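Local coordinates for RavA (PDB 6WO6), which is an effector protein of Legionella pneumophila that probably takes part in cell invasion, at residues N156-Q160 with S161-A165; R314-I317 with S318-L321. The protein carries 2 engineered substitutions. All coordinates share one frame; numbering follows the deposited sequence.

Interaction 1: residues N156-Q160 with S161-A165; sequences NIFPQ and SLFAA
Phe158 and Ser161 meet in a helix-to-helix turn, a local contact where the chain leaves helix 147-157 and enters helix 162-181. Phe158 is the first residue to abandon helical phi/psi, and Ser161 is the N-cap of the next helix. The evidence for a linked turn and cap lies in the Ser161 hydroxyl. Ser161 OG donates to Phe158 O at 2.6 Å, with a C=O...OG angle of 127°; the donor stands above the carbonyl plane. The same Ser161 OG accepts from Ala164 N at 3.4 Å, a weak capping bond although its N-H...O angle is 163°. Because chi1 of Ser161 (56°) sets OG between its own backbone N and carbonyl carbon, one hydroxyl can serve both the carbonyl where the first helix ends and an amide in the first turn of the new helix. Ala164 adds its methyl, with Ala164 CB 3.8 Å from Phe158 O.

Next to this polar link the two buried phenylalanines meet through one side of each ring. Phe158 CD2 lies at the edge of the Phe163 ring, near its plane, 3.8 Å from Phe163 CD2. The centroids are 5.8 Å apart and the planes are steeply inclined, an oblique aromatic pair. On one face of the Phe158 ring, Ile157 CG2 sits over the centre, 3.7 Å above the plane.

Both rings reach into the surrounding helices: Phe158 packs on Phe116 of helix 115-118 and on Ala123, Ile124 and Leu127 of helix 120-127, while Phe163 touches Leu127, Ile134 of helix 131-141 and Ile154 of helix 147-157.

Interaction 2: residues R314-I317 with S318-L321; sequences RSDI and SRKL
Helix 311-327, the last helix of the chain, carries on its surface a salt-bridge network in which Asp316 faces both Arg319 and Lys320, three and four residues further on. Although CB of Asp316 points away overall, its chi1 of 177° swings CG to the side opposite the backbone N, and the end of the side chain comes near both partners. Asp316 OD2 lies 3.2 Å from Lys320 NZ, a salt bridge with a weak hydrogen bond, and Lys320 CE also approaches both carboxylate oxygens. Asp316 OD1 forms a longer salt bridge to Arg319 NH2 at 3.6 Å. The carboxylate and guanidinium planes are 70° apart, so the two groups do not pair flat, and the Arg319 side chain brings one guanidinium face over Asp316 CA and Ser315 O.

These i to i+3 and i to i+4 pairings run along an ordinary alpha-helical ladder, exemplified by Lys320 N to Asp316 O at 3.0 Å and 166°. Ser318 turns its hydroxyl back on the preceding turn: Ser318 OG is 2.8 Å from both Arg314 O and Ser315 O. Buried Ile317 and, beside it, Leu321 pack on Phe274 of helix 270-275.

Interaction 1 closes before interaction 2 opens along the chain, and the two share no helix. Residues 156-165 join helix 147-157 to helix 162-181, whereas residues 314-321 lie wholly within helix 311-327, close to the C-terminus. Their centres are 62 Å apart and their nearest atoms about 47 Å, so there is no direct touch. They fall on opposite sides of the chain's centre, at 18 Å and 46 Å from it, in an elongated all-helical protein with a radius of gyration of 31 Å. Geometrically they are independent local elements: one turns the chain between consecutive helices, the other decorates a terminal helix.

Interaction 1: residues N156-Q160 with S161-A165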
loop_
_atom_site.group_PDB
_atom_site.type_symbol
_atom_site.label_atom_id
_atom_site.label_comp_id
_atom_site.label_asym_id
_atom_site.label_seq_id
_atom_site.Cartn_x
_atom_site.Cartn_y
_atom_site.Cartn_z
ATOM N N ASN A 156 13.944 12.138 -9.808
ATOM C CA ASN A 156 14.747 12.773 -10.845
ATOM C C ASN A 156 13.944 13.008 -12.115
ATOM O O ASN A 156 14.171 14.005 -12.809
ATOM C CB ASN A 156 15.983 11.927 -11.155
ATOM C CG ASN A 156 16.961 11.876 -9.997
ATOM O OD1 ASN A 156 17.000 12.781 -9.162
ATOM N ND2 ASN A 156 17.762 10.817 -9.943
ATOM N N ILE A 157 13.002 12.121 -12.422
ATOM C CA ILE A 157 12.250 12.212 -13.669
ATOM C C ILE A 157 10.963 13.008 -13.492
ATOM O O ILE A 157 10.576 13.773 -14.377
ATOM C CB ILE A 157 11.974 10.797 -14.209
ATOM C CG1 ILE A 157 13.288 10.139 -14.639
ATOM C CG2 ILE A 157 10.984 10.844 -15.364
ATOM C CD1 ILE A 157 13.133 8.732 -15.160
ATOM N N PHE A 158 10.290 12.856 -12.352
ATOM C CA PHE A 158 9.042 13.560 -12.060
ATOM C C PHE A 158 9.239 14.451 -10.837
ATOM O O PHE A 158 8.634 14.219 -9.781
ATOM C CB PHE A 158 7.896 12.576 -11.838
ATOM C CG PHE A 158 7.715 11.594 -12.959
ATOM C CD1 PHE A 158 7.326 12.023 -14.218
ATOM C CD2 PHE A 158 7.927 10.241 -12.755
ATOM C CE1 PHE A 158 7.160 11.121 -15.253
ATOM C CE2 PHE A 158 7.762 9.333 -13.788
ATOM C CZ PHE A 158 7.377 9.775 -15.038
ATOM N N PRO A 159 10.061 15.494 -10.953
ATOM C CA PRO A 159 10.408 16.290 -9.769
ATOM C C PRO A 159 9.242 17.162 -9.323
ATOM O O PRO A 159 8.600 17.831 -10.137
ATOM C CB PRO A 159 11.593 17.133 -10.250
ATOM C CG PRO A 159 11.341 17.300 -11.708
ATOM C CD PRO A 159 10.658 16.044 -12.181
ATOM N N GLN A 160 8.981 17.145 -8.013
ATOM C CA GLN A 160 7.917 17.934 -7.392
ATOM C C GLN A 160 6.559 17.611 -8.012
ATOM O O GLN A 160 5.790 18.501 -8.376
ATOM C CB GLN A 160 8.218 19.433 -7.478
ATOM C CG GLN A 160 9.552 19.835 -6.865
ATOM C CD GLN A 160 9.610 19.583 -5.373
ATOM O OE1 GLN A 160 8.580 19.502 -4.705
ATOM N NE2 GLN A 160 10.818 19.457 -4.840
ATOM N N SER A 161 6.269 16.320 -8.129
ATOM C CA SER A 161 5.017 15.844 -8.692
ATOM C C SER A 161 4.202 15.108 -7.637
ATOM O O SER A 161 4.730 14.633 -6.626
ATOM C CB SER A 161 5.272 14.923 -9.888
ATOM O OG SER A 161 6.111 13.843 -9.519
ATOM N N LEU A 162 2.894 15.019 -7.890
ATOM C CA LEU A 162 2.019 14.258 -7.003
ATOM C C LEU A 162 2.432 12.793 -6.954
ATOM O O LEU A 162 2.352 12.148 -5.900
ATOM C CB LEU A 162 0.569 14.391 -7.465
ATOM C CG LEU A 162 -0.543 13.831 -6.577
ATOM C CD1 LEU A 162 -0.578 14.559 -5.245
ATOM C CD2 LEU A 162 -1.887 13.943 -7.281
ATOM N N PHE A 163 2.898 12.259 -8.084
ATOM C CA PHE A 163 3.258 10.847 -8.161
ATOM C C PHE A 163 4.425 10.515 -7.236
ATOM O O PHE A 163 4.387 9.519 -6.503
ATOM C CB PHE A 163 3.591 10.485 -9.610
ATOM C CG PHE A 163 4.098 9.088 -9.784
ATOM C CD1 PHE A 163 3.393 8.014 -9.264
ATOM C CD2 PHE A 163 5.274 8.846 -10.476
ATOM C CE1 PHE A 163 3.857 6.724 -9.425
ATOM C CE2 PHE A 163 5.743 7.557 -10.644
ATOM C CZ PHE A 163 5.035 6.495 -10.119
ATOM N N ALA A 164 5.480 11.336 -7.269
ATOM C CA ALA A 164 6.642 11.079 -6.422
ATOM C C ALA A 164 6.280 11.177 -4.943
ATOM O O ALA A 164 6.752 10.379 -4.121
ATOM C CB ALA A 164 7.767 12.053 -6.773
ATOM N N ALA A 165 5.431 12.146 -4.589
ATOM C CA ALA A 165 4.982 12.272 -3.208
ATOM C C ALA A 165 4.204 11.037 -2.768
ATOM O O ALA A 165 4.422 10.519 -1.663
ATOM C CB ALA A 165 4.129 13.531 -3.050
#

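Interaction 2: residues R314-I317 with S318-L321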
loop_
_atom_site.group_PDB
_atom_site.type_symbol
_atom_site.label_atom_id
_atom_site.label_comp_id
_atom_site.label_asym_id
_atom_site.label_seq_id
_atom_site.Cartn_x
_atom_site.Cartn_y
_atom_site.Cartn_z
ATOM N N ARG A 314 -8.826 -25.078 43.473
ATOM C CA ARG A 314 -7.427 -24.662 43.491
ATOM C C ARG A 314 -6.616 -25.398 42.430
ATOM O O ARG A 314 -5.822 -24.782 41.703
ATOM C CB ARG A 314 -6.836 -24.887 44.885
ATOM C CG ARG A 314 -7.238 -23.825 45.897
ATOM C CD ARG A 314 -7.188 -24.324 47.342
ATOM N NE ARG A 314 -5.903 -24.914 47.706
ATOM C CZ ARG A 314 -5.740 -26.182 48.071
ATOM N NH1 ARG A 314 -6.784 -26.995 48.131
ATOM N NH2 ARG A 314 -4.534 -26.637 48.386
ATOM N N SER A 315 -6.807 -26.717 42.323
ATOM C CA SER A 315 -6.077 -27.491 41.324
ATOM C C SER A 315 -6.440 -27.056 39.910
ATOM O O SER A 315 -5.563 -26.951 39.044
ATOM C CB SER A 315 -6.352 -28.983 41.513
ATOM O OG SER A 315 -5.719 -29.747 40.500
ATOM N N ASP A 316 -7.726 -26.795 39.657
ATOM C CA ASP A 316 -8.155 -26.355 38.333
ATOM C C ASP A 316 -7.539 -25.006 37.973
ATOM O O ASP A 316 -7.062 -24.808 36.845
ATOM C CB ASP A 316 -9.684 -26.291 38.290
ATOM C CG ASP A 316 -10.216 -25.781 36.967
ATOM O OD1 ASP A 316 -10.056 -26.485 35.947
ATOM O OD2 ASP A 316 -10.805 -24.679 36.952
ATOM N N ILE A 317 -7.524 -24.071 38.926
ATOM C CA ILE A 317 -6.954 -22.751 38.664
ATOM C C ILE A 317 -5.458 -22.860 38.389
ATOM O O ILE A 317 -4.937 -22.227 37.461
ATOM C CB ILE A 317 -7.256 -21.796 39.837
ATOM C CG1 ILE A 317 -8.747 -21.453 39.874
ATOM C CG2 ILE A 317 -6.410 -20.529 39.742
ATOM C CD1 ILE A 317 -9.131 -20.511 40.992
ATOM N N SER A 318 -4.744 -23.667 39.182
ATOM C CA SER A 318 -3.307 -23.813 38.957
ATOM C C SER A 318 -3.021 -24.495 37.622
ATOM O O SER A 318 -2.063 -24.131 36.927
ATOM C CB SER A 318 -2.669 -24.582 40.111
ATOM O OG SER A 318 -3.465 -25.694 40.477
ATOM N N ARG A 319 -3.844 -25.475 37.243
ATOM C CA ARG A 319 -3.699 -26.117 35.939
ATOM C C ARG A 319 -3.851 -25.104 34.813
ATOM O O ARG A 319 -3.036 -25.058 33.881
ATOM C CB ARG A 319 -4.733 -27.234 35.801
ATOM C CG ARG A 319 -4.201 -28.546 35.259
ATOM C CD ARG A 319 -4.986 -29.708 35.854
ATOM N NE ARG A 319 -6.429 -29.499 35.742
ATOM C CZ ARG A 319 -7.327 -29.995 36.588
ATOM N NH1 ARG A 319 -6.934 -30.725 37.623
ATOM N NH2 ARG A 319 -8.620 -29.752 36.407
ATOM N N LYS A 320 -4.905 -24.285 34.882
ATOM C CA LYS A 320 -5.125 -23.279 33.848
ATOM C C LYS A 320 -3.976 -22.281 33.791
ATOM O O LYS A 320 -3.547 -21.881 32.702
ATOM C CB LYS A 320 -6.452 -22.560 34.085
ATOM C CG LYS A 320 -7.671 -23.414 33.790
ATOM C CD LYS A 320 -8.956 -22.700 34.170
ATOM C CE LYS A 320 -10.166 -23.605 33.993
ATOM N NZ LYS A 320 -11.436 -22.923 34.377
ATOM N N LEU A 321 -3.422 -21.914 34.929
ATOM C CA LEU A 321 -2.350 -20.897 34.880
ATOM C C LEU A 321 -1.078 -21.477 34.272
ATOM O O LEU A 321 -0.356 -20.741 33.628
ATOM C CB LEU A 321 -2.100 -20.400 36.300
ATOM C CG LEU A 321 -3.130 -19.415 36.827
ATOM C CD1 LEU A 321 -2.671 -18.820 38.140
ATOM C CD2 LEU A 321 -3.384 -18.325 35.814
#